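Local structure of alanine racemase, biosynthetic (Pseudomonas aeruginosa PAO1, 6A2F) at residues F56-L61 against A74-L79; E80-A85 against L96-Q101; E63-R68 against G92-D97; R27-V32 against D206-G211. The protein belongs to the alanine racemase family, pairing an N-terminal TIM-barrel domain that carries a pyridoxal-phosphate-modified lysine with a C-terminal domain rich in beta strands. All blocks are in the same frame, centred on the assembly; numbering follows the deposited sequence.

Contact 1: F56-L61 against A74-L79; sequences FAVACL and ARILLL
Four backbone hydrogen bonds zip 56-58 to 75-79. The amide of Phe56 gives to Arg75 O at 2.7 Å and Leu77 N to Phe56 O, after which Val58 N reaches Leu77 O and Leu79 N closes the ladder on Val58 O at 3.0 Å. Between them Ile76 CA approaches Phe56 O at 3.2 Å in a CA-H...O contact. On one face of the sheet the Phe56 ring offers its edge to the methyl of Ala74, CD2 to CB 4.0 Å, while Val58 CG2 meets Ile76 CG2 at 4.1 Å. The strands run parallel, 23° apart, and are joined by helix 61-70 in a beta-alpha-beta crossover of the TIM barrel; Val58 and Ile76 face that helix. On the other face Ala57 CB lies 4.1 Å from Leu79 CD2, and Phe30 of the adjoining strand packs on both Ala57 and Leu77. Beyond the strand, the chain turns at Cys60, the N-cap of the helix, and Leu78 CD2 comes up against Cys60 C at 3.5 Å. Farther out, the guanidinium of Arg75 forms salt bridges with Asp97 and Glu153, and Lys123 NZ donates to Leu79 O.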
loop_
_atom_site.group_PDB
_atom_site.type_symbol
_atom_site.label_atom_id
_atom_site.label_comp_id
_atom_site.label_asym_id
_atom_site.label_seq_id
_atom_site.Cartn_x
_atom_site.Cartn_y
_atom_site.Cartn_z
ATOM N N PHE A 56 9.678 18.558 14.444
ATOM C CA PHE A 56 9.120 17.548 13.549
ATOM C C PHE A 56 9.868 17.496 12.228
ATOM O O PHE A 56 10.319 18.523 11.726
ATOM C CB PHE A 56 7.635 17.820 13.295
ATOM C CG PHE A 56 6.786 17.730 14.527
ATOM C CD1 PHE A 56 6.350 16.498 14.999
ATOM C CD2 PHE A 56 6.420 18.878 15.218
ATOM C CE1 PHE A 56 5.568 16.411 16.138
ATOM C CE2 PHE A 56 5.636 18.800 16.360
ATOM C CZ PHE A 56 5.209 17.566 16.819
ATOM N N ALA A 57 9.993 16.295 11.674
ATOM C CA ALA A 57 10.591 16.112 10.354
ATOM C C ALA A 57 9.614 15.406 9.409
ATOM O O ALA A 57 8.989 14.399 9.773
ATOM C CB ALA A 57 11.896 15.339 10.459
ATOM N N VAL A 58 9.483 15.952 8.200
ATOM C CA VAL A 58 8.600 15.401 7.163
ATOM C C VAL A 58 9.325 15.286 5.815
ATOM O O VAL A 58 10.449 15.767 5.667
ATOM C CB VAL A 58 7.308 16.233 7.006
ATOM C CG1 VAL A 58 6.418 16.105 8.240
ATOM C CG2 VAL A 58 7.632 17.694 6.702
ATOM N N ALA A 59 8.666 14.662 4.838
ATOM C CA ALA A 59 9.262 14.390 3.523
ATOM C C ALA A 59 8.976 15.442 2.426
ATOM O O ALA A 59 9.668 15.479 1.397
ATOM C CB ALA A 59 8.840 13.007 3.047
ATOM N N CYS A 60 7.957 16.277 2.635
ATOM C CA CYS A 60 7.534 17.249 1.621
ATOM C C CYS A 60 6.728 18.392 2.233
ATOM O O CYS A 60 6.323 18.320 3.398
ATOM C CB CYS A 60 6.721 16.564 0.512
ATOM S SG CYS A 60 5.164 15.834 1.068
ATOM N N LEU A 61 6.497 19.433 1.431
ATOM C CA LEU A 61 5.835 20.665 1.875
ATOM C C LEU A 61 4.387 20.430 2.301
ATOM O O LEU A 61 3.914 21.039 3.268
ATOM C CB LEU A 61 5.906 21.727 0.768
ATOM C CG LEU A 61 5.403 23.156 1.016
ATOM C CD1 LEU A 61 6.388 23.958 1.851
ATOM C CD2 LEU A 61 5.167 23.854 -0.315
ATOM N N ALA A 74 6.490 25.147 16.327
ATOM C CA ALA A 74 7.471 24.063 16.326
ATOM C C ALA A 74 8.400 24.094 15.110
ATOM O O ALA A 74 8.012 24.534 14.017
ATOM C CB ALA A 74 6.781 22.715 16.424
ATOM N N ARG A 75 9.630 23.633 15.323
ATOM C CA ARG A 75 10.586 23.430 14.244
ATOM C C ARG A 75 10.091 22.298 13.327
ATOM O O ARG A 75 9.801 21.195 13.790
ATOM C CB ARG A 75 11.967 23.093 14.818
ATOM C CG ARG A 75 13.100 23.160 13.805
ATOM C CD ARG A 75 14.377 22.522 14.330
ATOM N NE ARG A 75 15.152 23.391 15.226
ATOM C CZ ARG A 75 16.218 24.103 14.864
ATOM N NH1 ARG A 75 16.646 24.085 13.605
ATOM N NH2 ARG A 75 16.857 24.841 15.761
ATOM N N ILE A 76 9.962 22.598 12.037
ATOM C CA ILE A 76 9.595 21.593 11.035
ATOM C C ILE A 76 10.672 21.518 9.948
ATOM O O ILE A 76 10.931 22.491 9.240
ATOM C CB ILE A 76 8.207 21.859 10.393
ATOM C CG1 ILE A 76 7.121 22.062 11.461
ATOM C CG2 ILE A 76 7.826 20.713 9.462
ATOM C CD1 ILE A 76 5.832 22.659 10.936
ATOM N N LEU A 77 11.296 20.353 9.831
ATOM C CA LEU A 77 12.352 20.119 8.856
ATOM C C LEU A 77 11.824 19.405 7.615
ATOM O O LEU A 77 11.199 18.358 7.720
ATOM C CB LEU A 77 13.463 19.285 9.495
ATOM C CG LEU A 77 14.568 18.738 8.589
ATOM C CD1 LEU A 77 15.382 19.874 7.996
ATOM C CD2 LEU A 77 15.455 17.783 9.372
ATOM N N LEU A 78 12.068 19.992 6.446
ATOM C CA LEU A 78 11.851 19.305 5.177
ATOM C C LEU A 78 13.096 18.475 4.878
ATOM O O LEU A 78 14.148 19.025 4.549
ATOM C CB LEU A 78 11.621 20.305 4.041
ATOM C CG LEU A 78 10.414 21.247 4.032
ATOM C CD1 LEU A 78 10.613 22.317 2.963
ATOM C CD2 LEU A 78 9.112 20.496 3.803
ATOM N N LEU A 79 12.976 17.155 5.005
ATOM C CA LEU A 79 14.117 16.247 4.856
ATOM C C LEU A 79 14.750 16.281 3.463
ATOM O O LEU A 79 15.964 16.159 3.332
ATOM C CB LEU A 79 13.724 14.813 5.227
ATOM C CG LEU A 79 13.408 14.551 6.703
ATOM C CD1 LEU A 79 12.658 13.239 6.877
ATOM C CD2 LEU A 79 14.665 14.576 7.560
#

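Contact 2: E80-A85 against L96-Q101; sequences EGCFEA and LDLVIQ
An ordered water joins the two segments: it accepts from Cys82 N at 3.0 Å and donates to Val99 O at 2.8 Å. The same carbonyl also receives a CA-H...O contact from Gly81, CA to O 3.4 Å with 143° at the hydrogen; Gly81, with a positive phi of 67°, turns its CA toward that oxygen. Val99 CB in turn lies 3.6 Å from Gly81 N, against the Glu80-Gly81 peptide. Farther along the loop, the sulfur of Cys82 touches a methyl of Leu98, SG to CD2 3.9 Å. Leu98 has CG anti to its carbonyl carbon and an extended chi2 (179°), and the two torsions together bring CD2 to the sulfur. The loop 80-85 leads from strand 75-78 into helix 87-93 and borders the site where D-lysine is bound, the Glu80 side chain being about 4 Å from the ligand at their nearest atoms. Strand 98-100 is the next strand of the barrel, paired in parallel with 118-123. Gln105 of helix 103-112 donates from NE2 to the carbonyls of Glu80 and Cys82, while Tyr88 of helix 87-93 packs on both Cys82 and Leu98.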
loop_
_atom_site.group_PDB
_atom_site.type_symbol
_atom_site.label_atom_id
_atom_site.label_comp_id
_atom_site.label_asym_id
_atom_site.label_seq_id
_atom_site.Cartn_x
_atom_site.Cartn_y
_atom_site.Cartn_z
ATOM N N GLU A 80 13.921 16.447 2.435
ATOM C CA GLU A 80 14.397 16.480 1.054
ATOM C C GLU A 80 14.464 17.905 0.508
ATOM O O GLU A 80 14.782 18.108 -0.665
ATOM C CB GLU A 80 13.504 15.620 0.153
ATOM C CG GLU A 80 13.480 14.142 0.517
ATOM C CD GLU A 80 12.389 13.380 -0.219
ATOM O OE1 GLU A 80 12.157 13.670 -1.419
ATOM O OE2 GLU A 80 11.765 12.487 0.404
ATOM N N GLY A 81 14.167 18.884 1.363
ATOM C CA GLY A 81 14.079 20.281 0.953
ATOM C C GLY A 81 12.906 20.541 0.022
ATOM O O GLY A 81 11.964 19.742 -0.052
ATOM N N CYS A 82 12.971 21.662 -0.693
ATOM C CA CYS A 82 11.950 22.035 -1.665
ATOM C C CYS A 82 12.221 21.401 -3.029
ATOM O O CYS A 82 13.369 21.364 -3.486
ATOM C CB CYS A 82 11.870 23.560 -1.802
ATOM S SG CYS A 82 11.292 24.406 -0.313
ATOM N N PHE A 83 11.155 20.930 -3.674
ATOM C CA PHE A 83 11.237 20.234 -4.960
ATOM C C PHE A 83 11.249 21.170 -6.164
ATOM O O PHE A 83 11.802 20.826 -7.207
ATOM C CB PHE A 83 10.080 19.243 -5.106
ATOM C CG PHE A 83 10.131 18.104 -4.133
ATOM C CD1 PHE A 83 10.945 17.001 -4.377
ATOM C CD2 PHE A 83 9.367 18.132 -2.969
ATOM C CE1 PHE A 83 10.994 15.949 -3.475
ATOM C CE2 PHE A 83 9.415 17.083 -2.066
ATOM C CZ PHE A 83 10.228 15.990 -2.319
ATOM N N GLU A 84 10.621 22.337 -6.026
ATOM C CA GLU A 84 10.573 23.327 -7.110
ATOM C C GLU A 84 10.625 24.767 -6.601
ATOM O O GLU A 84 10.299 25.044 -5.443
ATOM C CB GLU A 84 9.352 23.111 -8.027
ATOM C CG GLU A 84 7.989 23.135 -7.339
ATOM C CD GLU A 84 6.830 22.909 -8.305
ATOM O OE1 GLU A 84 6.912 23.346 -9.478
ATOM O OE2 GLU A 84 5.825 22.293 -7.892
ATOM N N ALA A 85 11.022 25.671 -7.493
ATOM C CA ALA A 85 11.161 27.098 -7.193
ATOM C C ALA A 85 9.958 27.696 -6.458
ATOM O O ALA A 85 10.129 28.470 -5.508
ATOM C CB ALA A 85 11.441 27.881 -8.471
ATOM N N LEU A 96 9.698 27.039 7.776
ATOM C CA LEU A 96 10.246 25.688 7.738
ATOM C C LEU A 96 11.763 25.679 7.657
ATOM O O LEU A 96 12.377 26.624 7.147
ATOM C CB LEU A 96 9.669 24.912 6.552
ATOM C CG LEU A 96 8.147 24.792 6.430
ATOM C CD1 LEU A 96 7.797 24.018 5.174
ATOM C CD2 LEU A 96 7.534 24.133 7.655
ATOM N N ASP A 97 12.357 24.607 8.177
ATOM C CA ASP A 97 13.778 24.348 8.001
ATOM C C ASP A 97 13.991 23.732 6.633
ATOM O O ASP A 97 13.358 22.728 6.290
ATOM C CB ASP A 97 14.303 23.399 9.074
ATOM C CG ASP A 97 14.548 24.083 10.398
ATOM O OD1 ASP A 97 13.942 25.145 10.668
ATOM O OD2 ASP A 97 15.359 23.545 11.179
ATOM N N LEU A 98 14.884 24.330 5.856
ATOM C CA LEU A 98 15.153 23.851 4.514
ATOM C C LEU A 98 16.360 22.926 4.480
ATOM O O LEU A 98 17.265 23.031 5.314
ATOM C CB LEU A 98 15.357 25.021 3.551
ATOM C CG LEU A 98 14.235 26.061 3.449
ATOM C CD1 LEU A 98 14.630 27.143 2.458
ATOM C CD2 LEU A 98 12.902 25.428 3.067
ATOM N N VAL A 99 16.340 22.006 3.519
ATOM C CA VAL A 99 17.489 21.188 3.178
ATOM C C VAL A 99 17.966 21.566 1.773
ATOM O O VAL A 99 17.152 21.788 0.868
ATOM C CB VAL A 99 17.162 19.674 3.277
ATOM C CG1 VAL A 99 18.083 18.842 2.400
ATOM C CG2 VAL A 99 17.254 19.199 4.719
ATOM N N ILE A 100 19.287 21.668 1.613
ATOM C CA ILE A 100 19.914 21.774 0.293
ATOM C C ILE A 100 20.836 20.567 0.051
ATOM O O ILE A 100 21.783 20.344 0.803
ATOM C CB ILE A 100 20.666 23.113 0.108
ATOM C CG1 ILE A 100 19.689 24.290 0.197
ATOM C CG2 ILE A 100 21.399 23.131 -1.227
ATOM C CD1 ILE A 100 20.348 25.648 0.308
ATOM N N GLN A 101 20.532 19.805 -1.003
ATOM C CA GLN A 101 21.197 18.530 -1.322
ATOM C C GLN A 101 22.000 18.577 -2.605
ATOM O O GLN A 101 22.909 17.772 -2.789
ATOM C CB GLN A 101 20.166 17.431 -1.549
ATOM C CG GLN A 101 19.230 17.173 -0.401
ATOM C CD GLN A 101 17.953 16.492 -0.844
ATOM O OE1 GLN A 101 17.558 16.563 -2.011
ATOM N NE2 GLN A 101 17.293 15.834 0.093
HETATM O O HOH W 1 15.322 23.461 -0.501
#

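Contact 3: E63-R68 against G92-D97; sequences EAAEVR and GQLRLD
Arg68 leaves its helix with CG trans to the backbone N (chi1 -179°) and then folds twice, chi2 60° and chi3 76°, which carries the guanidinium back onto the carbonyls of Leu94 and Arg95. NE donates to Leu94 O at 2.6 Å, tilted from the plane of that carbonyl although the oxygen is within the guanidinium plane. NH2 gives its bond to Arg95 O at 2.8 Å, from above the carbonyl plane, and adds a weak one to Leu94 O. Both oxygens thus sit at one edge of the flat group and fix its rotation, while NH1 binds the carbonyls of His71 and Ala74. The aliphatic part of Arg68 and the Leu94 side chain run antiparallel alongside one another, CG to CD2 4.1 Å. One turn back, Leu94 CD1 rests on Ala65, 3.9 Å from its CB, and Ala64 CB sits against Leu96 CD1 at 3.6 Å. The leucine methyls pack directly on the alanine side of the helix. Arg95, with positive phi, ends helix 87-93 in a Schellman motif, and Arg68 takes up carbonyls at that C-terminal end. The arrangement joins two successive outer helices of the TIM barrel, 61-70 and 87-93.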
loop_
_atom_site.group_PDB
_atom_site.type_symbol
_atom_site.label_atom_id
_atom_site.label_comp_id
_atom_site.label_asym_id
_atom_site.label_seq_id
_atom_site.Cartn_x
_atom_site.Cartn_y
_atom_site.Cartn_z
ATOM N N GLU A 63 3.090 17.755 3.687
ATOM C CA GLU A 63 3.132 17.203 5.046
ATOM C C GLU A 63 3.464 18.267 6.075
ATOM O O GLU A 63 2.873 18.299 7.157
ATOM C CB GLU A 63 4.144 16.069 5.141
ATOM C CG GLU A 63 3.716 14.797 4.434
ATOM C CD GLU A 63 4.784 13.726 4.473
ATOM O OE1 GLU A 63 5.899 13.999 4.976
ATOM O OE2 GLU A 63 4.510 12.609 3.991
ATOM N N ALA A 64 4.410 19.135 5.725
ATOM C CA ALA A 64 4.825 20.229 6.590
ATOM C C ALA A 64 3.673 21.200 6.861
ATOM O O ALA A 64 3.526 21.698 7.980
ATOM C CB ALA A 64 6.018 20.961 5.985
ATOM N N ALA A 65 2.856 21.450 5.838
ATOM C CA ALA A 65 1.708 22.352 5.958
ATOM C C ALA A 65 0.696 21.816 6.960
ATOM O O ALA A 65 0.127 22.577 7.737
ATOM C CB ALA A 65 1.053 22.577 4.603
ATOM N N GLU A 66 0.486 20.500 6.927
ATOM C CA GLU A 66 -0.368 19.814 7.886
ATOM C C GLU A 66 0.176 19.953 9.313
ATOM O O GLU A 66 -0.587 20.234 10.239
ATOM C CB GLU A 66 -0.532 18.341 7.501
ATOM C CG GLU A 66 -1.475 17.564 8.407
ATOM C CD GLU A 66 -1.654 16.109 8.001
ATOM O OE1 GLU A 66 -2.655 15.505 8.442
ATOM O OE2 GLU A 66 -0.808 15.561 7.252
ATOM N N VAL A 67 1.487 19.778 9.481
ATOM C CA VAL A 67 2.124 19.910 10.798
ATOM C C VAL A 67 2.033 21.346 11.333
ATOM O O VAL A 67 1.672 21.549 12.496
ATOM C CB VAL A 67 3.587 19.401 10.804
ATOM C CG1 VAL A 67 4.223 19.595 12.174
ATOM C CG2 VAL A 67 3.650 17.932 10.410
ATOM N N ARG A 68 2.333 22.333 10.487
ATOM C CA ARG A 68 2.280 23.740 10.896
ATOM C C ARG A 68 0.865 24.158 11.289
ATOM O O ARG A 68 0.676 24.944 12.225
ATOM C CB ARG A 68 2.836 24.671 9.807
ATOM C CG ARG A 68 2.830 26.158 10.161
ATOM C CD ARG A 68 3.659 26.482 11.398
ATOM N NE ARG A 68 5.096 26.476 11.128
ATOM C CZ ARG A 68 6.031 26.118 12.008
ATOM N NH1 ARG A 68 5.693 25.718 13.226
ATOM N NH2 ARG A 68 7.312 26.148 11.667
ATOM N N GLY A 92 8.587 29.612 3.339
ATOM C CA GLY A 92 8.832 30.823 4.118
ATOM C C GLY A 92 7.650 31.206 4.988
ATOM O O GLY A 92 7.824 31.542 6.161
ATOM N N GLN A 93 6.450 31.153 4.410
ATOM C CA GLN A 93 5.206 31.422 5.137
ATOM C C GLN A 93 5.046 30.469 6.327
ATOM O O GLN A 93 4.639 30.889 7.409
ATOM C CB GLN A 93 3.995 31.319 4.192
ATOM C CG GLN A 93 2.627 31.571 4.832
ATOM C CD GLN A 93 1.453 31.302 3.890
ATOM O OE1 GLN A 93 0.610 30.430 4.148
ATOM N NE2 GLN A 93 1.386 32.055 2.799
ATOM N N LEU A 94 5.388 29.196 6.123
ATOM C CA LEU A 94 5.217 28.166 7.148
ATOM C C LEU A 94 6.409 28.067 8.103
ATOM O O LEU A 94 6.420 27.224 9.007
ATOM C CB LEU A 94 4.933 26.805 6.502
ATOM C CG LEU A 94 3.768 26.704 5.508
ATOM C CD1 LEU A 94 3.802 25.373 4.759
ATOM C CD2 LEU A 94 2.423 26.927 6.187
ATOM N N ARG A 95 7.402 28.935 7.900
ATOM C CA ARG A 95 8.611 28.985 8.734
ATOM C C ARG A 95 9.279 27.609 8.903
ATOM O O ARG A 95 9.413 27.087 10.017
ATOM C CB ARG A 95 8.309 29.637 10.088
ATOM C CG ARG A 95 8.064 31.137 10.019
ATOM C CD ARG A 95 8.063 31.725 11.424
ATOM N NE ARG A 95 8.394 33.156 11.451
ATOM C CZ ARG A 95 9.143 33.742 12.389
ATOM N NH1 ARG A 95 9.380 35.048 12.329
ATOM N NH2 ARG A 95 9.662 33.025 13.383
ATOM N N LEU A 96 9.698 27.039 7.776
ATOM C CA LEU A 96 10.246 25.688 7.738
ATOM C C LEU A 96 11.763 25.679 7.657
ATOM O O LEU A 96 12.377 26.624 7.147
ATOM C CB LEU A 96 9.669 24.912 6.552
ATOM C CG LEU A 96 8.147 24.792 6.430
ATOM C CD1 LEU A 96 7.797 24.018 5.174
ATOM C CD2 LEU A 96 7.534 24.133 7.655
ATOM N N ASP A 97 12.357 24.607 8.177
ATOM C CA ASP A 97 13.778 24.348 8.001
ATOM C C ASP A 97 13.991 23.732 6.633
ATOM O O ASP A 97 13.358 22.728 6.290
ATOM C CB ASP A 97 14.303 23.399 9.074
ATOM C CG ASP A 97 14.548 24.083 10.398
ATOM O OD1 ASP A 97 13.942 25.145 10.668
ATOM O OD2 ASP A 97 15.359 23.545 11.179
#

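Contact 4: R27-V32 against D206-G211; sequences RQAFAV and DWLRPG
Arg27 opens the pairing by laying CB 3.7 Å from Asp206 O, the carbonyl that also accepts the amide of Gln28 at 3.0 Å. Gln28 sets its CB over the centre of the six-membered ring of Trp207, a CH-pi contact of 3.4 Å to the centroid only 10° off the normal. CG too lies against the indole, and chi2 of -72° then bends the chain, leaving the side-chain amide steeply inclined to the ring. Gln28 O is taken by Leu208 N. On the other face of the sheet Ala29 CB and Leu208 CB are 4.0 Å apart. The pairing is parallel and joins strand 28-32 to 207-208, the last strand of the TIM barrel, whose preceding neighbour 189-190 bonds to Asp206 and Trp207. Phe30 gives its amide to Leu208 O at 2.8 Å, and its ring covers the indole face opposite Gln28. Trp207 CE3 lies over the centre of the Phe30 ring, with the planes inclined by 35°, so the indole is sandwiched between Gln28 and Phe30. Phe30 O meets Pro210 CD at 3.1 Å. Val32 N donates to Pro210 O at 3.1 Å, and Val32 CB packs on Gly211 CA. Beyond these, Arg209 bonds through NH2 to Ser158 O and through NE to the pyridine N1 of the modified lysine at position 34, and Gly211 N donates to its phosphate.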
loop_
_atom_site.group_PDB
_atom_site.type_symbol
_atom_site.label_atom_id
_atom_site.label_comp_id
_atom_site.label_asym_id
_atom_site.label_seq_id
_atom_site.Cartn_x
_atom_site.Cartn_y
_atom_site.Cartn_z
ATOM N N ARG A 27 20.653 16.399 24.233
ATOM C CA ARG A 27 20.468 16.707 22.826
ATOM C C ARG A 27 18.988 16.856 22.479
ATOM O O ARG A 27 18.125 16.639 23.326
ATOM C CB ARG A 27 21.117 15.610 21.980
ATOM C CG ARG A 27 22.577 15.858 21.616
ATOM C CD ARG A 27 23.531 15.971 22.799
ATOM N NE ARG A 27 24.915 15.771 22.366
ATOM C CZ ARG A 27 25.610 14.641 22.527
ATOM N NH1 ARG A 27 26.856 14.568 22.081
ATOM N NH2 ARG A 27 25.077 13.587 23.140
ATOM N N GLN A 28 18.703 17.239 21.238
ATOM C CA GLN A 28 17.325 17.379 20.757
ATOM C C GLN A 28 16.937 16.211 19.839
ATOM O O GLN A 28 17.803 15.533 19.278
ATOM C CB GLN A 28 17.150 18.701 20.007
ATOM C CG GLN A 28 17.577 19.948 20.767
ATOM C CD GLN A 28 16.618 20.303 21.883
ATOM O OE1 GLN A 28 15.468 20.683 21.640
ATOM N NE2 GLN A 28 17.085 20.181 23.118
ATOM N N ALA A 29 15.637 15.976 19.688
ATOM C CA ALA A 29 15.162 14.931 18.780
ATOM C C ALA A 29 14.010 15.382 17.875
ATOM O O ALA A 29 12.995 15.905 18.356
ATOM C CB ALA A 29 14.781 13.680 19.558
ATOM N N PHE A 30 14.183 15.187 16.567
ATOM C CA PHE A 30 13.088 15.335 15.613
ATOM C C PHE A 30 12.172 14.124 15.724
ATOM O O PHE A 30 12.649 12.987 15.745
ATOM C CB PHE A 30 13.608 15.383 14.171
ATOM C CG PHE A 30 14.154 16.715 13.745
ATOM C CD1 PHE A 30 13.310 17.808 13.564
ATOM C CD2 PHE A 30 15.511 16.869 13.482
ATOM C CE1 PHE A 30 13.814 19.035 13.154
ATOM C CE2 PHE A 30 16.021 18.091 13.073
ATOM C CZ PHE A 30 15.171 19.176 12.907
ATOM N N ALA A 31 10.865 14.361 15.798
ATOM C CA ALA A 31 9.903 13.288 15.581
ATOM C C ALA A 31 9.660 13.184 14.077
ATOM O O ALA A 31 9.085 14.091 13.470
ATOM C CB ALA A 31 8.605 13.552 16.331
ATOM N N VAL A 32 10.138 12.096 13.473
ATOM C CA VAL A 32 9.940 11.859 12.043
ATOM C C VAL A 32 8.528 11.321 11.851
ATOM O O VAL A 32 8.209 10.211 12.280
ATOM C CB VAL A 32 10.996 10.893 11.451
ATOM C CG1 VAL A 32 10.709 10.618 9.982
ATOM C CG2 VAL A 32 12.407 11.445 11.628
ATOM N N ASP A 206 23.687 16.858 17.389
ATOM C CA ASP A 206 22.805 17.833 18.052
ATOM C C ASP A 206 21.320 17.463 17.988
ATOM O O ASP A 206 20.591 17.652 18.963
ATOM C CB ASP A 206 23.010 19.237 17.477
ATOM C CG ASP A 206 24.444 19.709 17.580
ATOM O OD1 ASP A 206 25.008 19.700 18.697
ATOM O OD2 ASP A 206 25.010 20.092 16.539
ATOM N N TRP A 207 20.883 16.954 16.836
ATOM C CA TRP A 207 19.490 16.568 16.626
ATOM C C TRP A 207 19.387 15.121 16.150
ATOM O O TRP A 207 19.891 14.769 15.083
ATOM C CB TRP A 207 18.789 17.509 15.630
ATOM C CG TRP A 207 18.423 18.851 16.203
ATOM C CD1 TRP A 207 19.264 19.901 16.427
ATOM C CD2 TRP A 207 17.119 19.289 16.614
ATOM N NE1 TRP A 207 18.571 20.964 16.962
ATOM C CE2 TRP A 207 17.253 20.617 17.088
ATOM C CE3 TRP A 207 15.852 18.686 16.638
ATOM C CZ2 TRP A 207 16.168 21.356 17.577
ATOM C CZ3 TRP A 207 14.774 19.422 17.128
ATOM C CH2 TRP A 207 14.943 20.749 17.587
ATOM N N LEU A 208 18.738 14.291 16.962
ATOM C CA LEU A 208 18.406 12.927 16.581
ATOM C C LEU A 208 17.243 12.948 15.596
ATOM O O LEU A 208 16.445 13.886 15.597
ATOM C CB LEU A 208 18.015 12.115 17.818
ATOM C CG LEU A 208 18.934 12.154 19.049
ATOM C CD1 LEU A 208 18.261 11.450 20.215
ATOM C CD2 LEU A 208 20.306 11.551 18.765
ATOM N N ARG A 209 17.140 11.922 14.752
ATOM C CA ARG A 209 16.018 11.824 13.817
ATOM C C ARG A 209 15.345 10.462 13.903
ATOM O O ARG A 209 15.387 9.691 12.934
ATOM C CB ARG A 209 16.466 12.088 12.374
ATOM C CG ARG A 209 17.282 13.351 12.172
ATOM C CD ARG A 209 17.427 13.688 10.696
ATOM N NE ARG A 209 17.959 12.579 9.903
ATOM C CZ ARG A 209 19.254 12.329 9.717
ATOM N NH1 ARG A 209 20.187 13.096 10.278
ATOM N NH2 ARG A 209 19.619 11.297 8.971
ATOM N N PRO A 210 14.722 10.149 15.061
ATOM C CA PRO A 210 14.020 8.871 15.148
ATOM C C PRO A 210 12.707 8.859 14.369
ATOM O O PRO A 210 11.894 9.779 14.494
ATOM C CB PRO A 210 13.765 8.710 16.649
ATOM C CG PRO A 210 13.767 10.090 17.193
ATOM C CD PRO A 210 14.759 10.844 16.361
ATOM N N GLY A 211 12.540 7.819 13.552
ATOM C CA GLY A 211 11.298 7.539 12.851
ATOM C C GLY A 211 10.680 6.236 13.331
ATOM O O GLY A 211 9.885 6.226 14.271
#

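Overall arrangement
All four contacts belong to the N-terminal TIM-barrel domain. Contact 4 encloses the others along the chain: it joins strand 28-32 to 207-208 and so closes the barrel. Contact 1 adds strands 55-58 and 75-78 to the same parallel sheet, its centre about 11 Å from that of contact 4, with a backbone bond from Ala57 N to Ala31 O between them. Contact 2, its centre about 10 Å from that of contact 1, carries the barrel on to strand 98-100, tied by Asp97 N to Ile76 O. Contact 3 crosses contact 1 in sequence, their centres about 7 Å apart; it joins helix 61-70 to the C-terminal end of helix 87-93 and the loop after it, sharing Leu96 and Asp97 with contact 2. D-lysine is bound near contacts 1, 2 and 4.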